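Local coordinates for YcaO (Methanopyrus kandleri, PDB 6CIB), which binds ADP and magnesium and, as a YcaO enzyme, probably uses ATP in thioamidation of a peptide backbone, at residues I4-E9 and F14-T19; R21-R26 and A71-A76. All blocks are in the same frame, centred on the assembly; numbering follows the deposited sequence.

Interaction 1. Residues I4-E9 and F14-T19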
loop_
_atom_site.group_PDB
_atom_site.type_symbol
_atom_site.label_atom_id
_atom_site.label_comp_id
_atom_site.label_asym_id
_atom_site.label_seq_id
_atom_site.Cartn_x
_atom_site.Cartn_y
_atom_site.Cartn_z
ATOM N N ILE A 4 -19.287 3.532 7.315
ATOM C CA ILE A 4 -18.238 2.526 7.372
ATOM C C ILE A 4 -18.820 1.431 8.252
ATOM O O ILE A 4 -19.024 1.638 9.449
ATOM C CB ILE A 4 -16.920 3.099 7.968
ATOM C CG1 ILE A 4 -16.376 4.231 7.087
ATOM C CG2 ILE A 4 -15.869 2.001 8.139
ATOM C CD1 ILE A 4 -15.514 5.242 7.823
ATOM N N VAL A 5 -19.123 0.287 7.643
ATOM C CA VAL A 5 -19.713 -0.850 8.363
ATOM C C VAL A 5 -18.640 -1.877 8.731
ATOM O O VAL A 5 -18.900 -2.824 9.461
ATOM C CB VAL A 5 -20.874 -1.522 7.573
ATOM C CG1 VAL A 5 -21.985 -0.518 7.264
ATOM C CG2 VAL A 5 -20.374 -2.190 6.292
ATOM N N TYR A 6 -17.432 -1.678 8.210
ATOM C CA TYR A 6 -16.333 -2.622 8.408
ATOM C C TYR A 6 -15.010 -1.883 8.489
ATOM O O TYR A 6 -14.674 -1.080 7.608
ATOM C CB TYR A 6 -16.339 -3.673 7.287
ATOM C CG TYR A 6 -15.355 -4.801 7.469
ATOM C CD1 TYR A 6 -15.668 -5.917 8.247
ATOM C CD2 TYR A 6 -14.100 -4.755 6.848
ATOM C CE1 TYR A 6 -14.755 -6.959 8.402
ATOM C CE2 TYR A 6 -13.187 -5.787 6.990
ATOM C CZ TYR A 6 -13.519 -6.884 7.763
ATOM O OH TYR A 6 -12.600 -7.896 7.892
ATOM N N ASP A 7 -14.266 -2.140 9.561
ATOM C CA ASP A 7 -12.996 -1.449 9.774
ATOM C C ASP A 7 -11.925 -2.325 10.417
ATOM O O ASP A 7 -11.243 -1.904 11.349
ATOM C CB ASP A 7 -13.211 -0.123 10.531
ATOM C CG ASP A 7 -13.646 -0.318 11.979
ATOM O OD1 ASP A 7 -14.126 -1.414 12.361
ATOM O OD2 ASP A 7 -13.486 0.652 12.744
ATOM N N VAL A 8 -11.764 -3.538 9.892
ATOM C CA VAL A 8 -10.746 -4.462 10.380
ATOM C C VAL A 8 -9.433 -4.219 9.585
ATOM O O VAL A 8 -8.535 -3.524 10.078
ATOM C CB VAL A 8 -11.265 -5.926 10.381
ATOM C CG1 VAL A 8 -10.238 -6.884 10.960
ATOM C CG2 VAL A 8 -12.565 -6.033 11.178
ATOM N N GLU A 9 -9.353 -4.733 8.355
ATOM C CA GLU A 9 -8.179 -4.556 7.488
ATOM C C GLU A 9 -8.155 -3.210 6.772
ATOM O O GLU A 9 -7.093 -2.756 6.365
ATOM C CB GLU A 9 -8.099 -5.667 6.430
ATOM C CG GLU A 9 -7.860 -7.059 6.982
ATOM C CD GLU A 9 -9.129 -7.744 7.444
ATOM O OE1 GLU A 9 -10.228 -7.149 7.348
ATOM O OE2 GLU A 9 -9.026 -8.892 7.901
ATOM N N PHE A 14 -19.126 -2.092 2.821
ATOM C CA PHE A 14 -19.776 -3.398 2.731
ATOM C C PHE A 14 -19.017 -4.412 3.579
ATOM O O PHE A 14 -17.796 -4.282 3.786
ATOM C CB PHE A 14 -19.844 -3.871 1.265
ATOM C CG PHE A 14 -20.601 -2.935 0.362
ATOM C CD1 PHE A 14 -19.954 -1.870 -0.269
ATOM C CD2 PHE A 14 -21.977 -3.105 0.157
ATOM C CE1 PHE A 14 -20.658 -0.978 -1.082
ATOM C CE2 PHE A 14 -22.683 -2.224 -0.665
ATOM C CZ PHE A 14 -22.024 -1.159 -1.281
ATOM N N LEU A 15 -19.740 -5.412 4.078
ATOM C CA LEU A 15 -19.119 -6.559 4.734
ATOM C C LEU A 15 -18.396 -7.403 3.675
ATOM O O LEU A 15 -18.905 -7.549 2.558
ATOM C CB LEU A 15 -20.155 -7.395 5.490
ATOM C CG LEU A 15 -20.924 -6.720 6.647
ATOM C CD1 LEU A 15 -21.996 -7.657 7.188
ATOM C CD2 LEU A 15 -20.002 -6.238 7.770
ATOM N N PRO A 16 -17.194 -7.930 4.006
ATOM C CA PRO A 16 -16.434 -8.768 3.056
ATOM C C PRO A 16 -17.230 -9.921 2.439
ATOM O O PRO A 16 -17.053 -10.203 1.255
ATOM C CB PRO A 16 -15.272 -9.282 3.906
ATOM C CG PRO A 16 -15.008 -8.136 4.828
ATOM C CD PRO A 16 -16.387 -7.633 5.205
ATOM N N LYS A 17 -18.099 -10.564 3.220
ATOM C CA LYS A 17 -18.965 -11.631 2.694
ATOM C C LYS A 17 -19.857 -11.148 1.543
ATOM O O LYS A 17 -20.027 -11.867 0.563
ATOM C CB LYS A 17 -19.780 -12.305 3.811
ATOM C CG LYS A 17 -20.835 -11.431 4.473
ATOM C CD LYS A 17 -21.571 -12.182 5.567
ATOM C CE LYS A 17 -22.629 -11.295 6.203
ATOM N NZ LYS A 17 -23.398 -12.080 7.207
ATOM N N GLU A 18 -20.382 -9.923 1.663
ATOM C CA GLU A 18 -21.191 -9.282 0.621
ATOM C C GLU A 18 -20.353 -9.014 -0.630
ATOM O O GLU A 18 -20.768 -9.322 -1.748
ATOM C CB GLU A 18 -21.809 -7.979 1.148
ATOM C CG GLU A 18 -23.094 -8.185 1.933
ATOM C CD GLU A 18 -23.214 -7.313 3.179
ATOM O OE1 GLU A 18 -22.822 -6.110 3.180
ATOM O OE2 GLU A 18 -23.734 -7.850 4.184
ATOM N N THR A 19 -19.164 -8.455 -0.419
ATOM C CA THR A 19 -18.237 -8.136 -1.500
ATOM C C THR A 19 -17.770 -9.384 -2.248
ATOM O O THR A 19 -17.684 -9.356 -3.471
ATOM C CB THR A 19 -17.062 -7.278 -0.979
ATOM O OG1 THR A 19 -17.607 -6.080 -0.428
ATOM C CG2 THR A 19 -16.074 -6.900 -2.103
#
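Pro16 meets one face of the Tyr6 ring with its CD-CG edge, the rest of the proline ring standing away from it. Its CD atom lies 3.6 Å from the centroid of that ring and 12° off the ring normal, a CH-pi contact. Pro16 CG is moved along toward the phenol end and comes within 3.5 Å of Tyr6 CZ. The two side chains cross at about a right angle. Tyr6 carries CG anti to its backbone N (chi1 -173°), and this sends the ring across to the start of helix 16-25. On the opposite ring face the backbone N of Val8 stands 3.9 Å above the plane, near the rim. The far end of the ring is fixed too: Tyr6 OH donates to Glu9 OE1 over 2.5 Å, using the syn lone pair of that oxygen. Glu9 OE2 in turn accepts from Thr66 N. With an alanine in place of Tyr6, Pro16 would probably lose the surface it rests on and Glu9 OE1 would be left without its phenol donor.

Beside the ring, Val5 CG2 lies between its own backbone N and carbonyl carbon (chi1 -58°). From there it reaches Phe14 N at 3.7 Å and packs more loosely on Leu15 CD2. Leu15 is the N-cap residue of helix 16-25. Its backbone N donates to Glu18 OE1 over 3.3 Å, meeting the oxygen from above the carboxylate plane.

The backbones of Val5 and Tyr6 both pair with Arg12, an ADP-binding residue, in a classic beta bulge. Pro16 also touches Ile69 and Gln70 of helix 68-85. On the other segment, Val8 and Glu9 lean on Leu246 and Leu250 of helix 241-260, and Ile4 packs on helix 313-325.

Interaction 2. Residues R21-R26 and A71-A76; sequences RWIRHR and ARVSAA. With ADP (adenosine-5'-diphosphate), chain G.
The guanidinium groups of Arg24 and Arg72 approach each other with their planes 49° apart. Arg24 NH2 comes obliquely to Arg72 CD at 4.1 Å. The like charges of Arg24 NH2 and Arg72 NH1 are 4.5 Å apart, while Arg72 NH2 is bonded to Ser39 OG. The Trp22 ring carries Arg26 CD over one face, toward the rim, and makes a cation-pi contact with Arg152. The adenine of ADP has Val73 CG1 over a face, 3.5 Å from ADP C6.

Behind Val73 comes Ile23. Its CG1 lies opposite the carbonyl carbon (chi1 -73°), which leaves CG2 opposite the backbone N; CG2 and the CD1 end of the other branch both reach helix 68-85. Ile23 CG2 touches Ala76 CB at 3.8 Å, and Ile23 CD1 touches Val73 CG1 at 3.9 Å. The small Ala76 lets the isoleucine come close. Val73 is thus held between Ile23 and the base.

The short helix segments pass 10.6 Å apart at 46°. The next residue, Ser74, points away from helix 16-25, and its OG donates to ADP O2A at 2.7 Å and also bonds Lys64 N. This helix pair forms one wall of the ATP-binding site of the YcaO fold.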
loop_
_atom_site.group_PDB
_atom_site.type_symbol
_atom_site.label_atom_id
_atom_site.label_comp_id
_atom_site.label_asym_id
_atom_site.label_seq_id
_atom_site.Cartn_x
_atom_site.Cartn_y
_atom_site.Cartn_z
ATOM N N ARG A 21 -19.464 -12.204 -2.559
ATOM C CA ARG A 21 -20.640 -12.653 -3.304
ATOM C C ARG A 21 -20.768 -11.850 -4.601
ATOM O O ARG A 21 -21.020 -12.417 -5.663
ATOM C CB ARG A 21 -21.892 -12.536 -2.419
ATOM C CG ARG A 21 -23.192 -13.041 -3.027
ATOM C CD ARG A 21 -24.266 -13.310 -1.971
ATOM N NE ARG A 21 -24.434 -12.211 -1.021
ATOM C CZ ARG A 21 -24.309 -12.306 0.305
ATOM N NH1 ARG A 21 -24.032 -13.462 0.896
ATOM N NH2 ARG A 21 -24.483 -11.225 1.051
ATOM N N TRP A 22 -20.543 -10.541 -4.486
ATOM C CA TRP A 22 -20.554 -9.584 -5.590
ATOM C C TRP A 22 -19.422 -9.832 -6.611
ATOM O O TRP A 22 -19.670 -9.814 -7.822
ATOM C CB TRP A 22 -20.500 -8.175 -4.985
ATOM C CG TRP A 22 -20.406 -7.001 -5.920
ATOM C CD1 TRP A 22 -21.446 -6.319 -6.499
ATOM C CD2 TRP A 22 -19.211 -6.322 -6.320
ATOM N NE1 TRP A 22 -20.964 -5.273 -7.256
ATOM C CE2 TRP A 22 -19.599 -5.249 -7.162
ATOM C CE3 TRP A 22 -17.843 -6.521 -6.059
ATOM C CZ2 TRP A 22 -18.669 -4.380 -7.749
ATOM C CZ3 TRP A 22 -16.912 -5.652 -6.647
ATOM C CH2 TRP A 22 -17.335 -4.599 -7.482
ATOM N N ILE A 23 -18.198 -10.075 -6.124
ATOM C CA ILE A 23 -17.044 -10.440 -6.983
ATOM C C ILE A 23 -17.362 -11.696 -7.808
ATOM O O ILE A 23 -17.099 -11.737 -9.017
ATOM C CB ILE A 23 -15.730 -10.629 -6.154
ATOM C CG1 ILE A 23 -15.178 -9.270 -5.681
ATOM C CG2 ILE A 23 -14.665 -11.397 -6.940
ATOM C CD1 ILE A 23 -14.200 -9.349 -4.512
ATOM N N ARG A 24 -17.939 -12.696 -7.146
ATOM C CA ARG A 24 -18.277 -13.969 -7.775
ATOM C C ARG A 24 -19.388 -13.851 -8.817
ATOM O O ARG A 24 -19.283 -14.422 -9.908
ATOM C CB ARG A 24 -18.627 -15.007 -6.719
ATOM C CG ARG A 24 -17.396 -15.677 -6.153
ATOM C CD ARG A 24 -17.673 -16.310 -4.813
ATOM N NE ARG A 24 -16.460 -16.919 -4.275
ATOM C CZ ARG A 24 -16.349 -17.472 -3.071
ATOM N NH1 ARG A 24 -17.381 -17.494 -2.231
ATOM N NH2 ARG A 24 -15.183 -17.990 -2.697
ATOM N N HIS A 25 -20.434 -13.096 -8.481
ATOM C CA HIS A 25 -21.558 -12.861 -9.389
ATOM C C HIS A 25 -21.103 -12.163 -10.672
ATOM O O HIS A 25 -21.517 -12.548 -11.775
ATOM C CB HIS A 25 -22.647 -12.040 -8.695
ATOM C CG HIS A 25 -23.782 -11.666 -9.595
ATOM N ND1 HIS A 25 -23.969 -10.383 -10.060
ATOM C CD2 HIS A 25 -24.772 -12.414 -10.139
ATOM C CE1 HIS A 25 -25.035 -10.351 -10.840
ATOM N NE2 HIS A 25 -25.541 -11.571 -10.904
ATOM N N ARG A 26 -20.236 -11.163 -10.510
ATOM C CA ARG A 26 -19.720 -10.351 -11.610
ATOM C C ARG A 26 -18.577 -11.018 -12.382
ATOM O O ARG A 26 -18.094 -10.464 -13.377
ATOM C CB ARG A 26 -19.237 -9.013 -11.070
ATOM C CG ARG A 26 -20.322 -7.984 -10.840
ATOM C CD ARG A 26 -19.672 -6.737 -10.287
ATOM N NE ARG A 26 -20.531 -5.559 -10.341
ATOM C CZ ARG A 26 -20.451 -4.607 -11.267
ATOM N NH1 ARG A 26 -19.552 -4.682 -12.248
ATOM N NH2 ARG A 26 -21.284 -3.573 -11.210
ATOM N N ALA A 71 -9.442 -12.538 2.796
ATOM C CA ALA A 71 -8.278 -12.912 1.996
ATOM C C ALA A 71 -8.647 -13.135 0.530
ATOM O O ALA A 71 -7.887 -12.754 -0.369
ATOM C CB ALA A 71 -7.604 -14.145 2.575
ATOM N N ARG A 72 -9.816 -13.736 0.299
ATOM C CA ARG A 72 -10.301 -14.023 -1.050
ATOM C C ARG A 72 -10.792 -12.763 -1.776
ATOM O O ARG A 72 -10.612 -12.636 -2.984
ATOM C CB ARG A 72 -11.349 -15.154 -1.036
ATOM C CG ARG A 72 -10.683 -16.503 -0.818
ATOM C CD ARG A 72 -11.616 -17.697 -0.777
ATOM N NE ARG A 72 -10.820 -18.912 -0.630
ATOM C CZ ARG A 72 -11.262 -20.080 -0.164
ATOM N NH1 ARG A 72 -12.520 -20.235 0.227
ATOM N NH2 ARG A 72 -10.424 -21.105 -0.082
ATOM N N VAL A 73 -11.389 -11.837 -1.030
ATOM C CA VAL A 73 -11.735 -10.504 -1.542
ATOM C C VAL A 73 -10.459 -9.729 -1.890
ATOM O O VAL A 73 -10.337 -9.187 -2.991
ATOM C CB VAL A 73 -12.593 -9.702 -0.532
ATOM C CG1 VAL A 73 -12.779 -8.258 -0.999
ATOM C CG2 VAL A 73 -13.950 -10.367 -0.330
ATOM N N SER A 74 -9.520 -9.700 -0.946
ATOM C CA SER A 74 -8.228 -9.018 -1.108
ATOM C C SER A 74 -7.482 -9.514 -2.358
ATOM O O SER A 74 -7.001 -8.704 -3.156
ATOM C CB SER A 74 -7.389 -9.229 0.161
ATOM O OG SER A 74 -6.040 -8.885 -0.028
ATOM N N ALA A 75 -7.399 -10.838 -2.528
ATOM C CA ALA A 75 -6.728 -11.422 -3.697
ATOM C C ALA A 75 -7.423 -11.042 -5.006
ATOM O O ALA A 75 -6.751 -10.659 -5.965
ATOM C CB ALA A 75 -6.595 -12.935 -3.570
ATOM N N ALA A 76 -8.755 -11.136 -5.032
ATOM C CA ALA A 76 -9.550 -10.764 -6.202
ATOM C C ALA A 76 -9.365 -9.297 -6.620
ATOM O O ALA A 76 -9.132 -9.006 -7.798
ATOM C CB ALA A 76 -11.027 -11.069 -5.969
HETATM P PB ADP G . -3.201 -3.594 0.298
HETATM O O1B ADP G . -4.034 -2.510 -0.354
HETATM O O2B ADP G . -2.270 -3.101 1.387
HETATM O O3B ADP G . -2.557 -4.570 -0.659
HETATM P PA ADP G . -5.230 -5.610 0.794
HETATM O O1A ADP G . -6.219 -5.651 1.926
HETATM O O2A ADP G . -4.402 -6.848 0.573
HETATM O O3A ADP G . -4.285 -4.387 1.188
HETATM O "O5'" ADP G . -6.023 -5.209 -0.544
HETATM C "C5'" ADP G . -5.634 -5.511 -1.896
HETATM C "C4'" ADP G . -6.566 -4.764 -2.869
HETATM O "O4'" ADP G . -7.928 -5.163 -2.648
HETATM C "C3'" ADP G . -6.568 -3.245 -2.671
HETATM O "O3'" ADP G . -6.856 -2.590 -3.922
HETATM C "C2'" ADP G . -7.720 -3.012 -1.711
HETATM O "O2'" ADP G . -8.229 -1.683 -1.775
HETATM C "C1'" ADP G . -8.725 -4.063 -2.172
HETATM N N9 ADP G . -9.606 -4.552 -1.087
HETATM C C8 ADP G . -9.199 -5.216 0.010
HETATM N N7 ADP G . -10.250 -5.519 0.807
HETATM C C5 ADP G . -11.357 -5.068 0.208
HETATM C C6 ADP G . -12.804 -5.075 0.522
HETATM N N6 ADP G . -13.255 -5.653 1.662
HETATM N N1 ADP G . -13.640 -4.483 -0.366
HETATM C C2 ADP G . -13.196 -3.903 -1.507
HETATM N N3 ADP G . -11.890 -3.869 -1.856
HETATM C C4 ADP G . -10.937 -4.428 -1.049
#

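Overall arrangement
Interaction 1 closes before interaction 2 opens along the chain, and their centres lie 12 Å apart. Both use helix 16-25: its start in interaction 1, its later turns in interaction 2. They meet at Val73 on helix 68-85, whose CG2 lies 3.5 Å from Pro16 O and whose CG1 lies 3.7 Å from Thr19 CG2. The first turn of helix 16-25 is packed by the chain before it and by helix 68-85, and its later turns by helix 68-85 as well. Thr19, Val73 and Ser74 all belong to the ADP pocket. Together the two contacts line the pocket beside the adenine, and through Ser74 they reach the alpha phosphate.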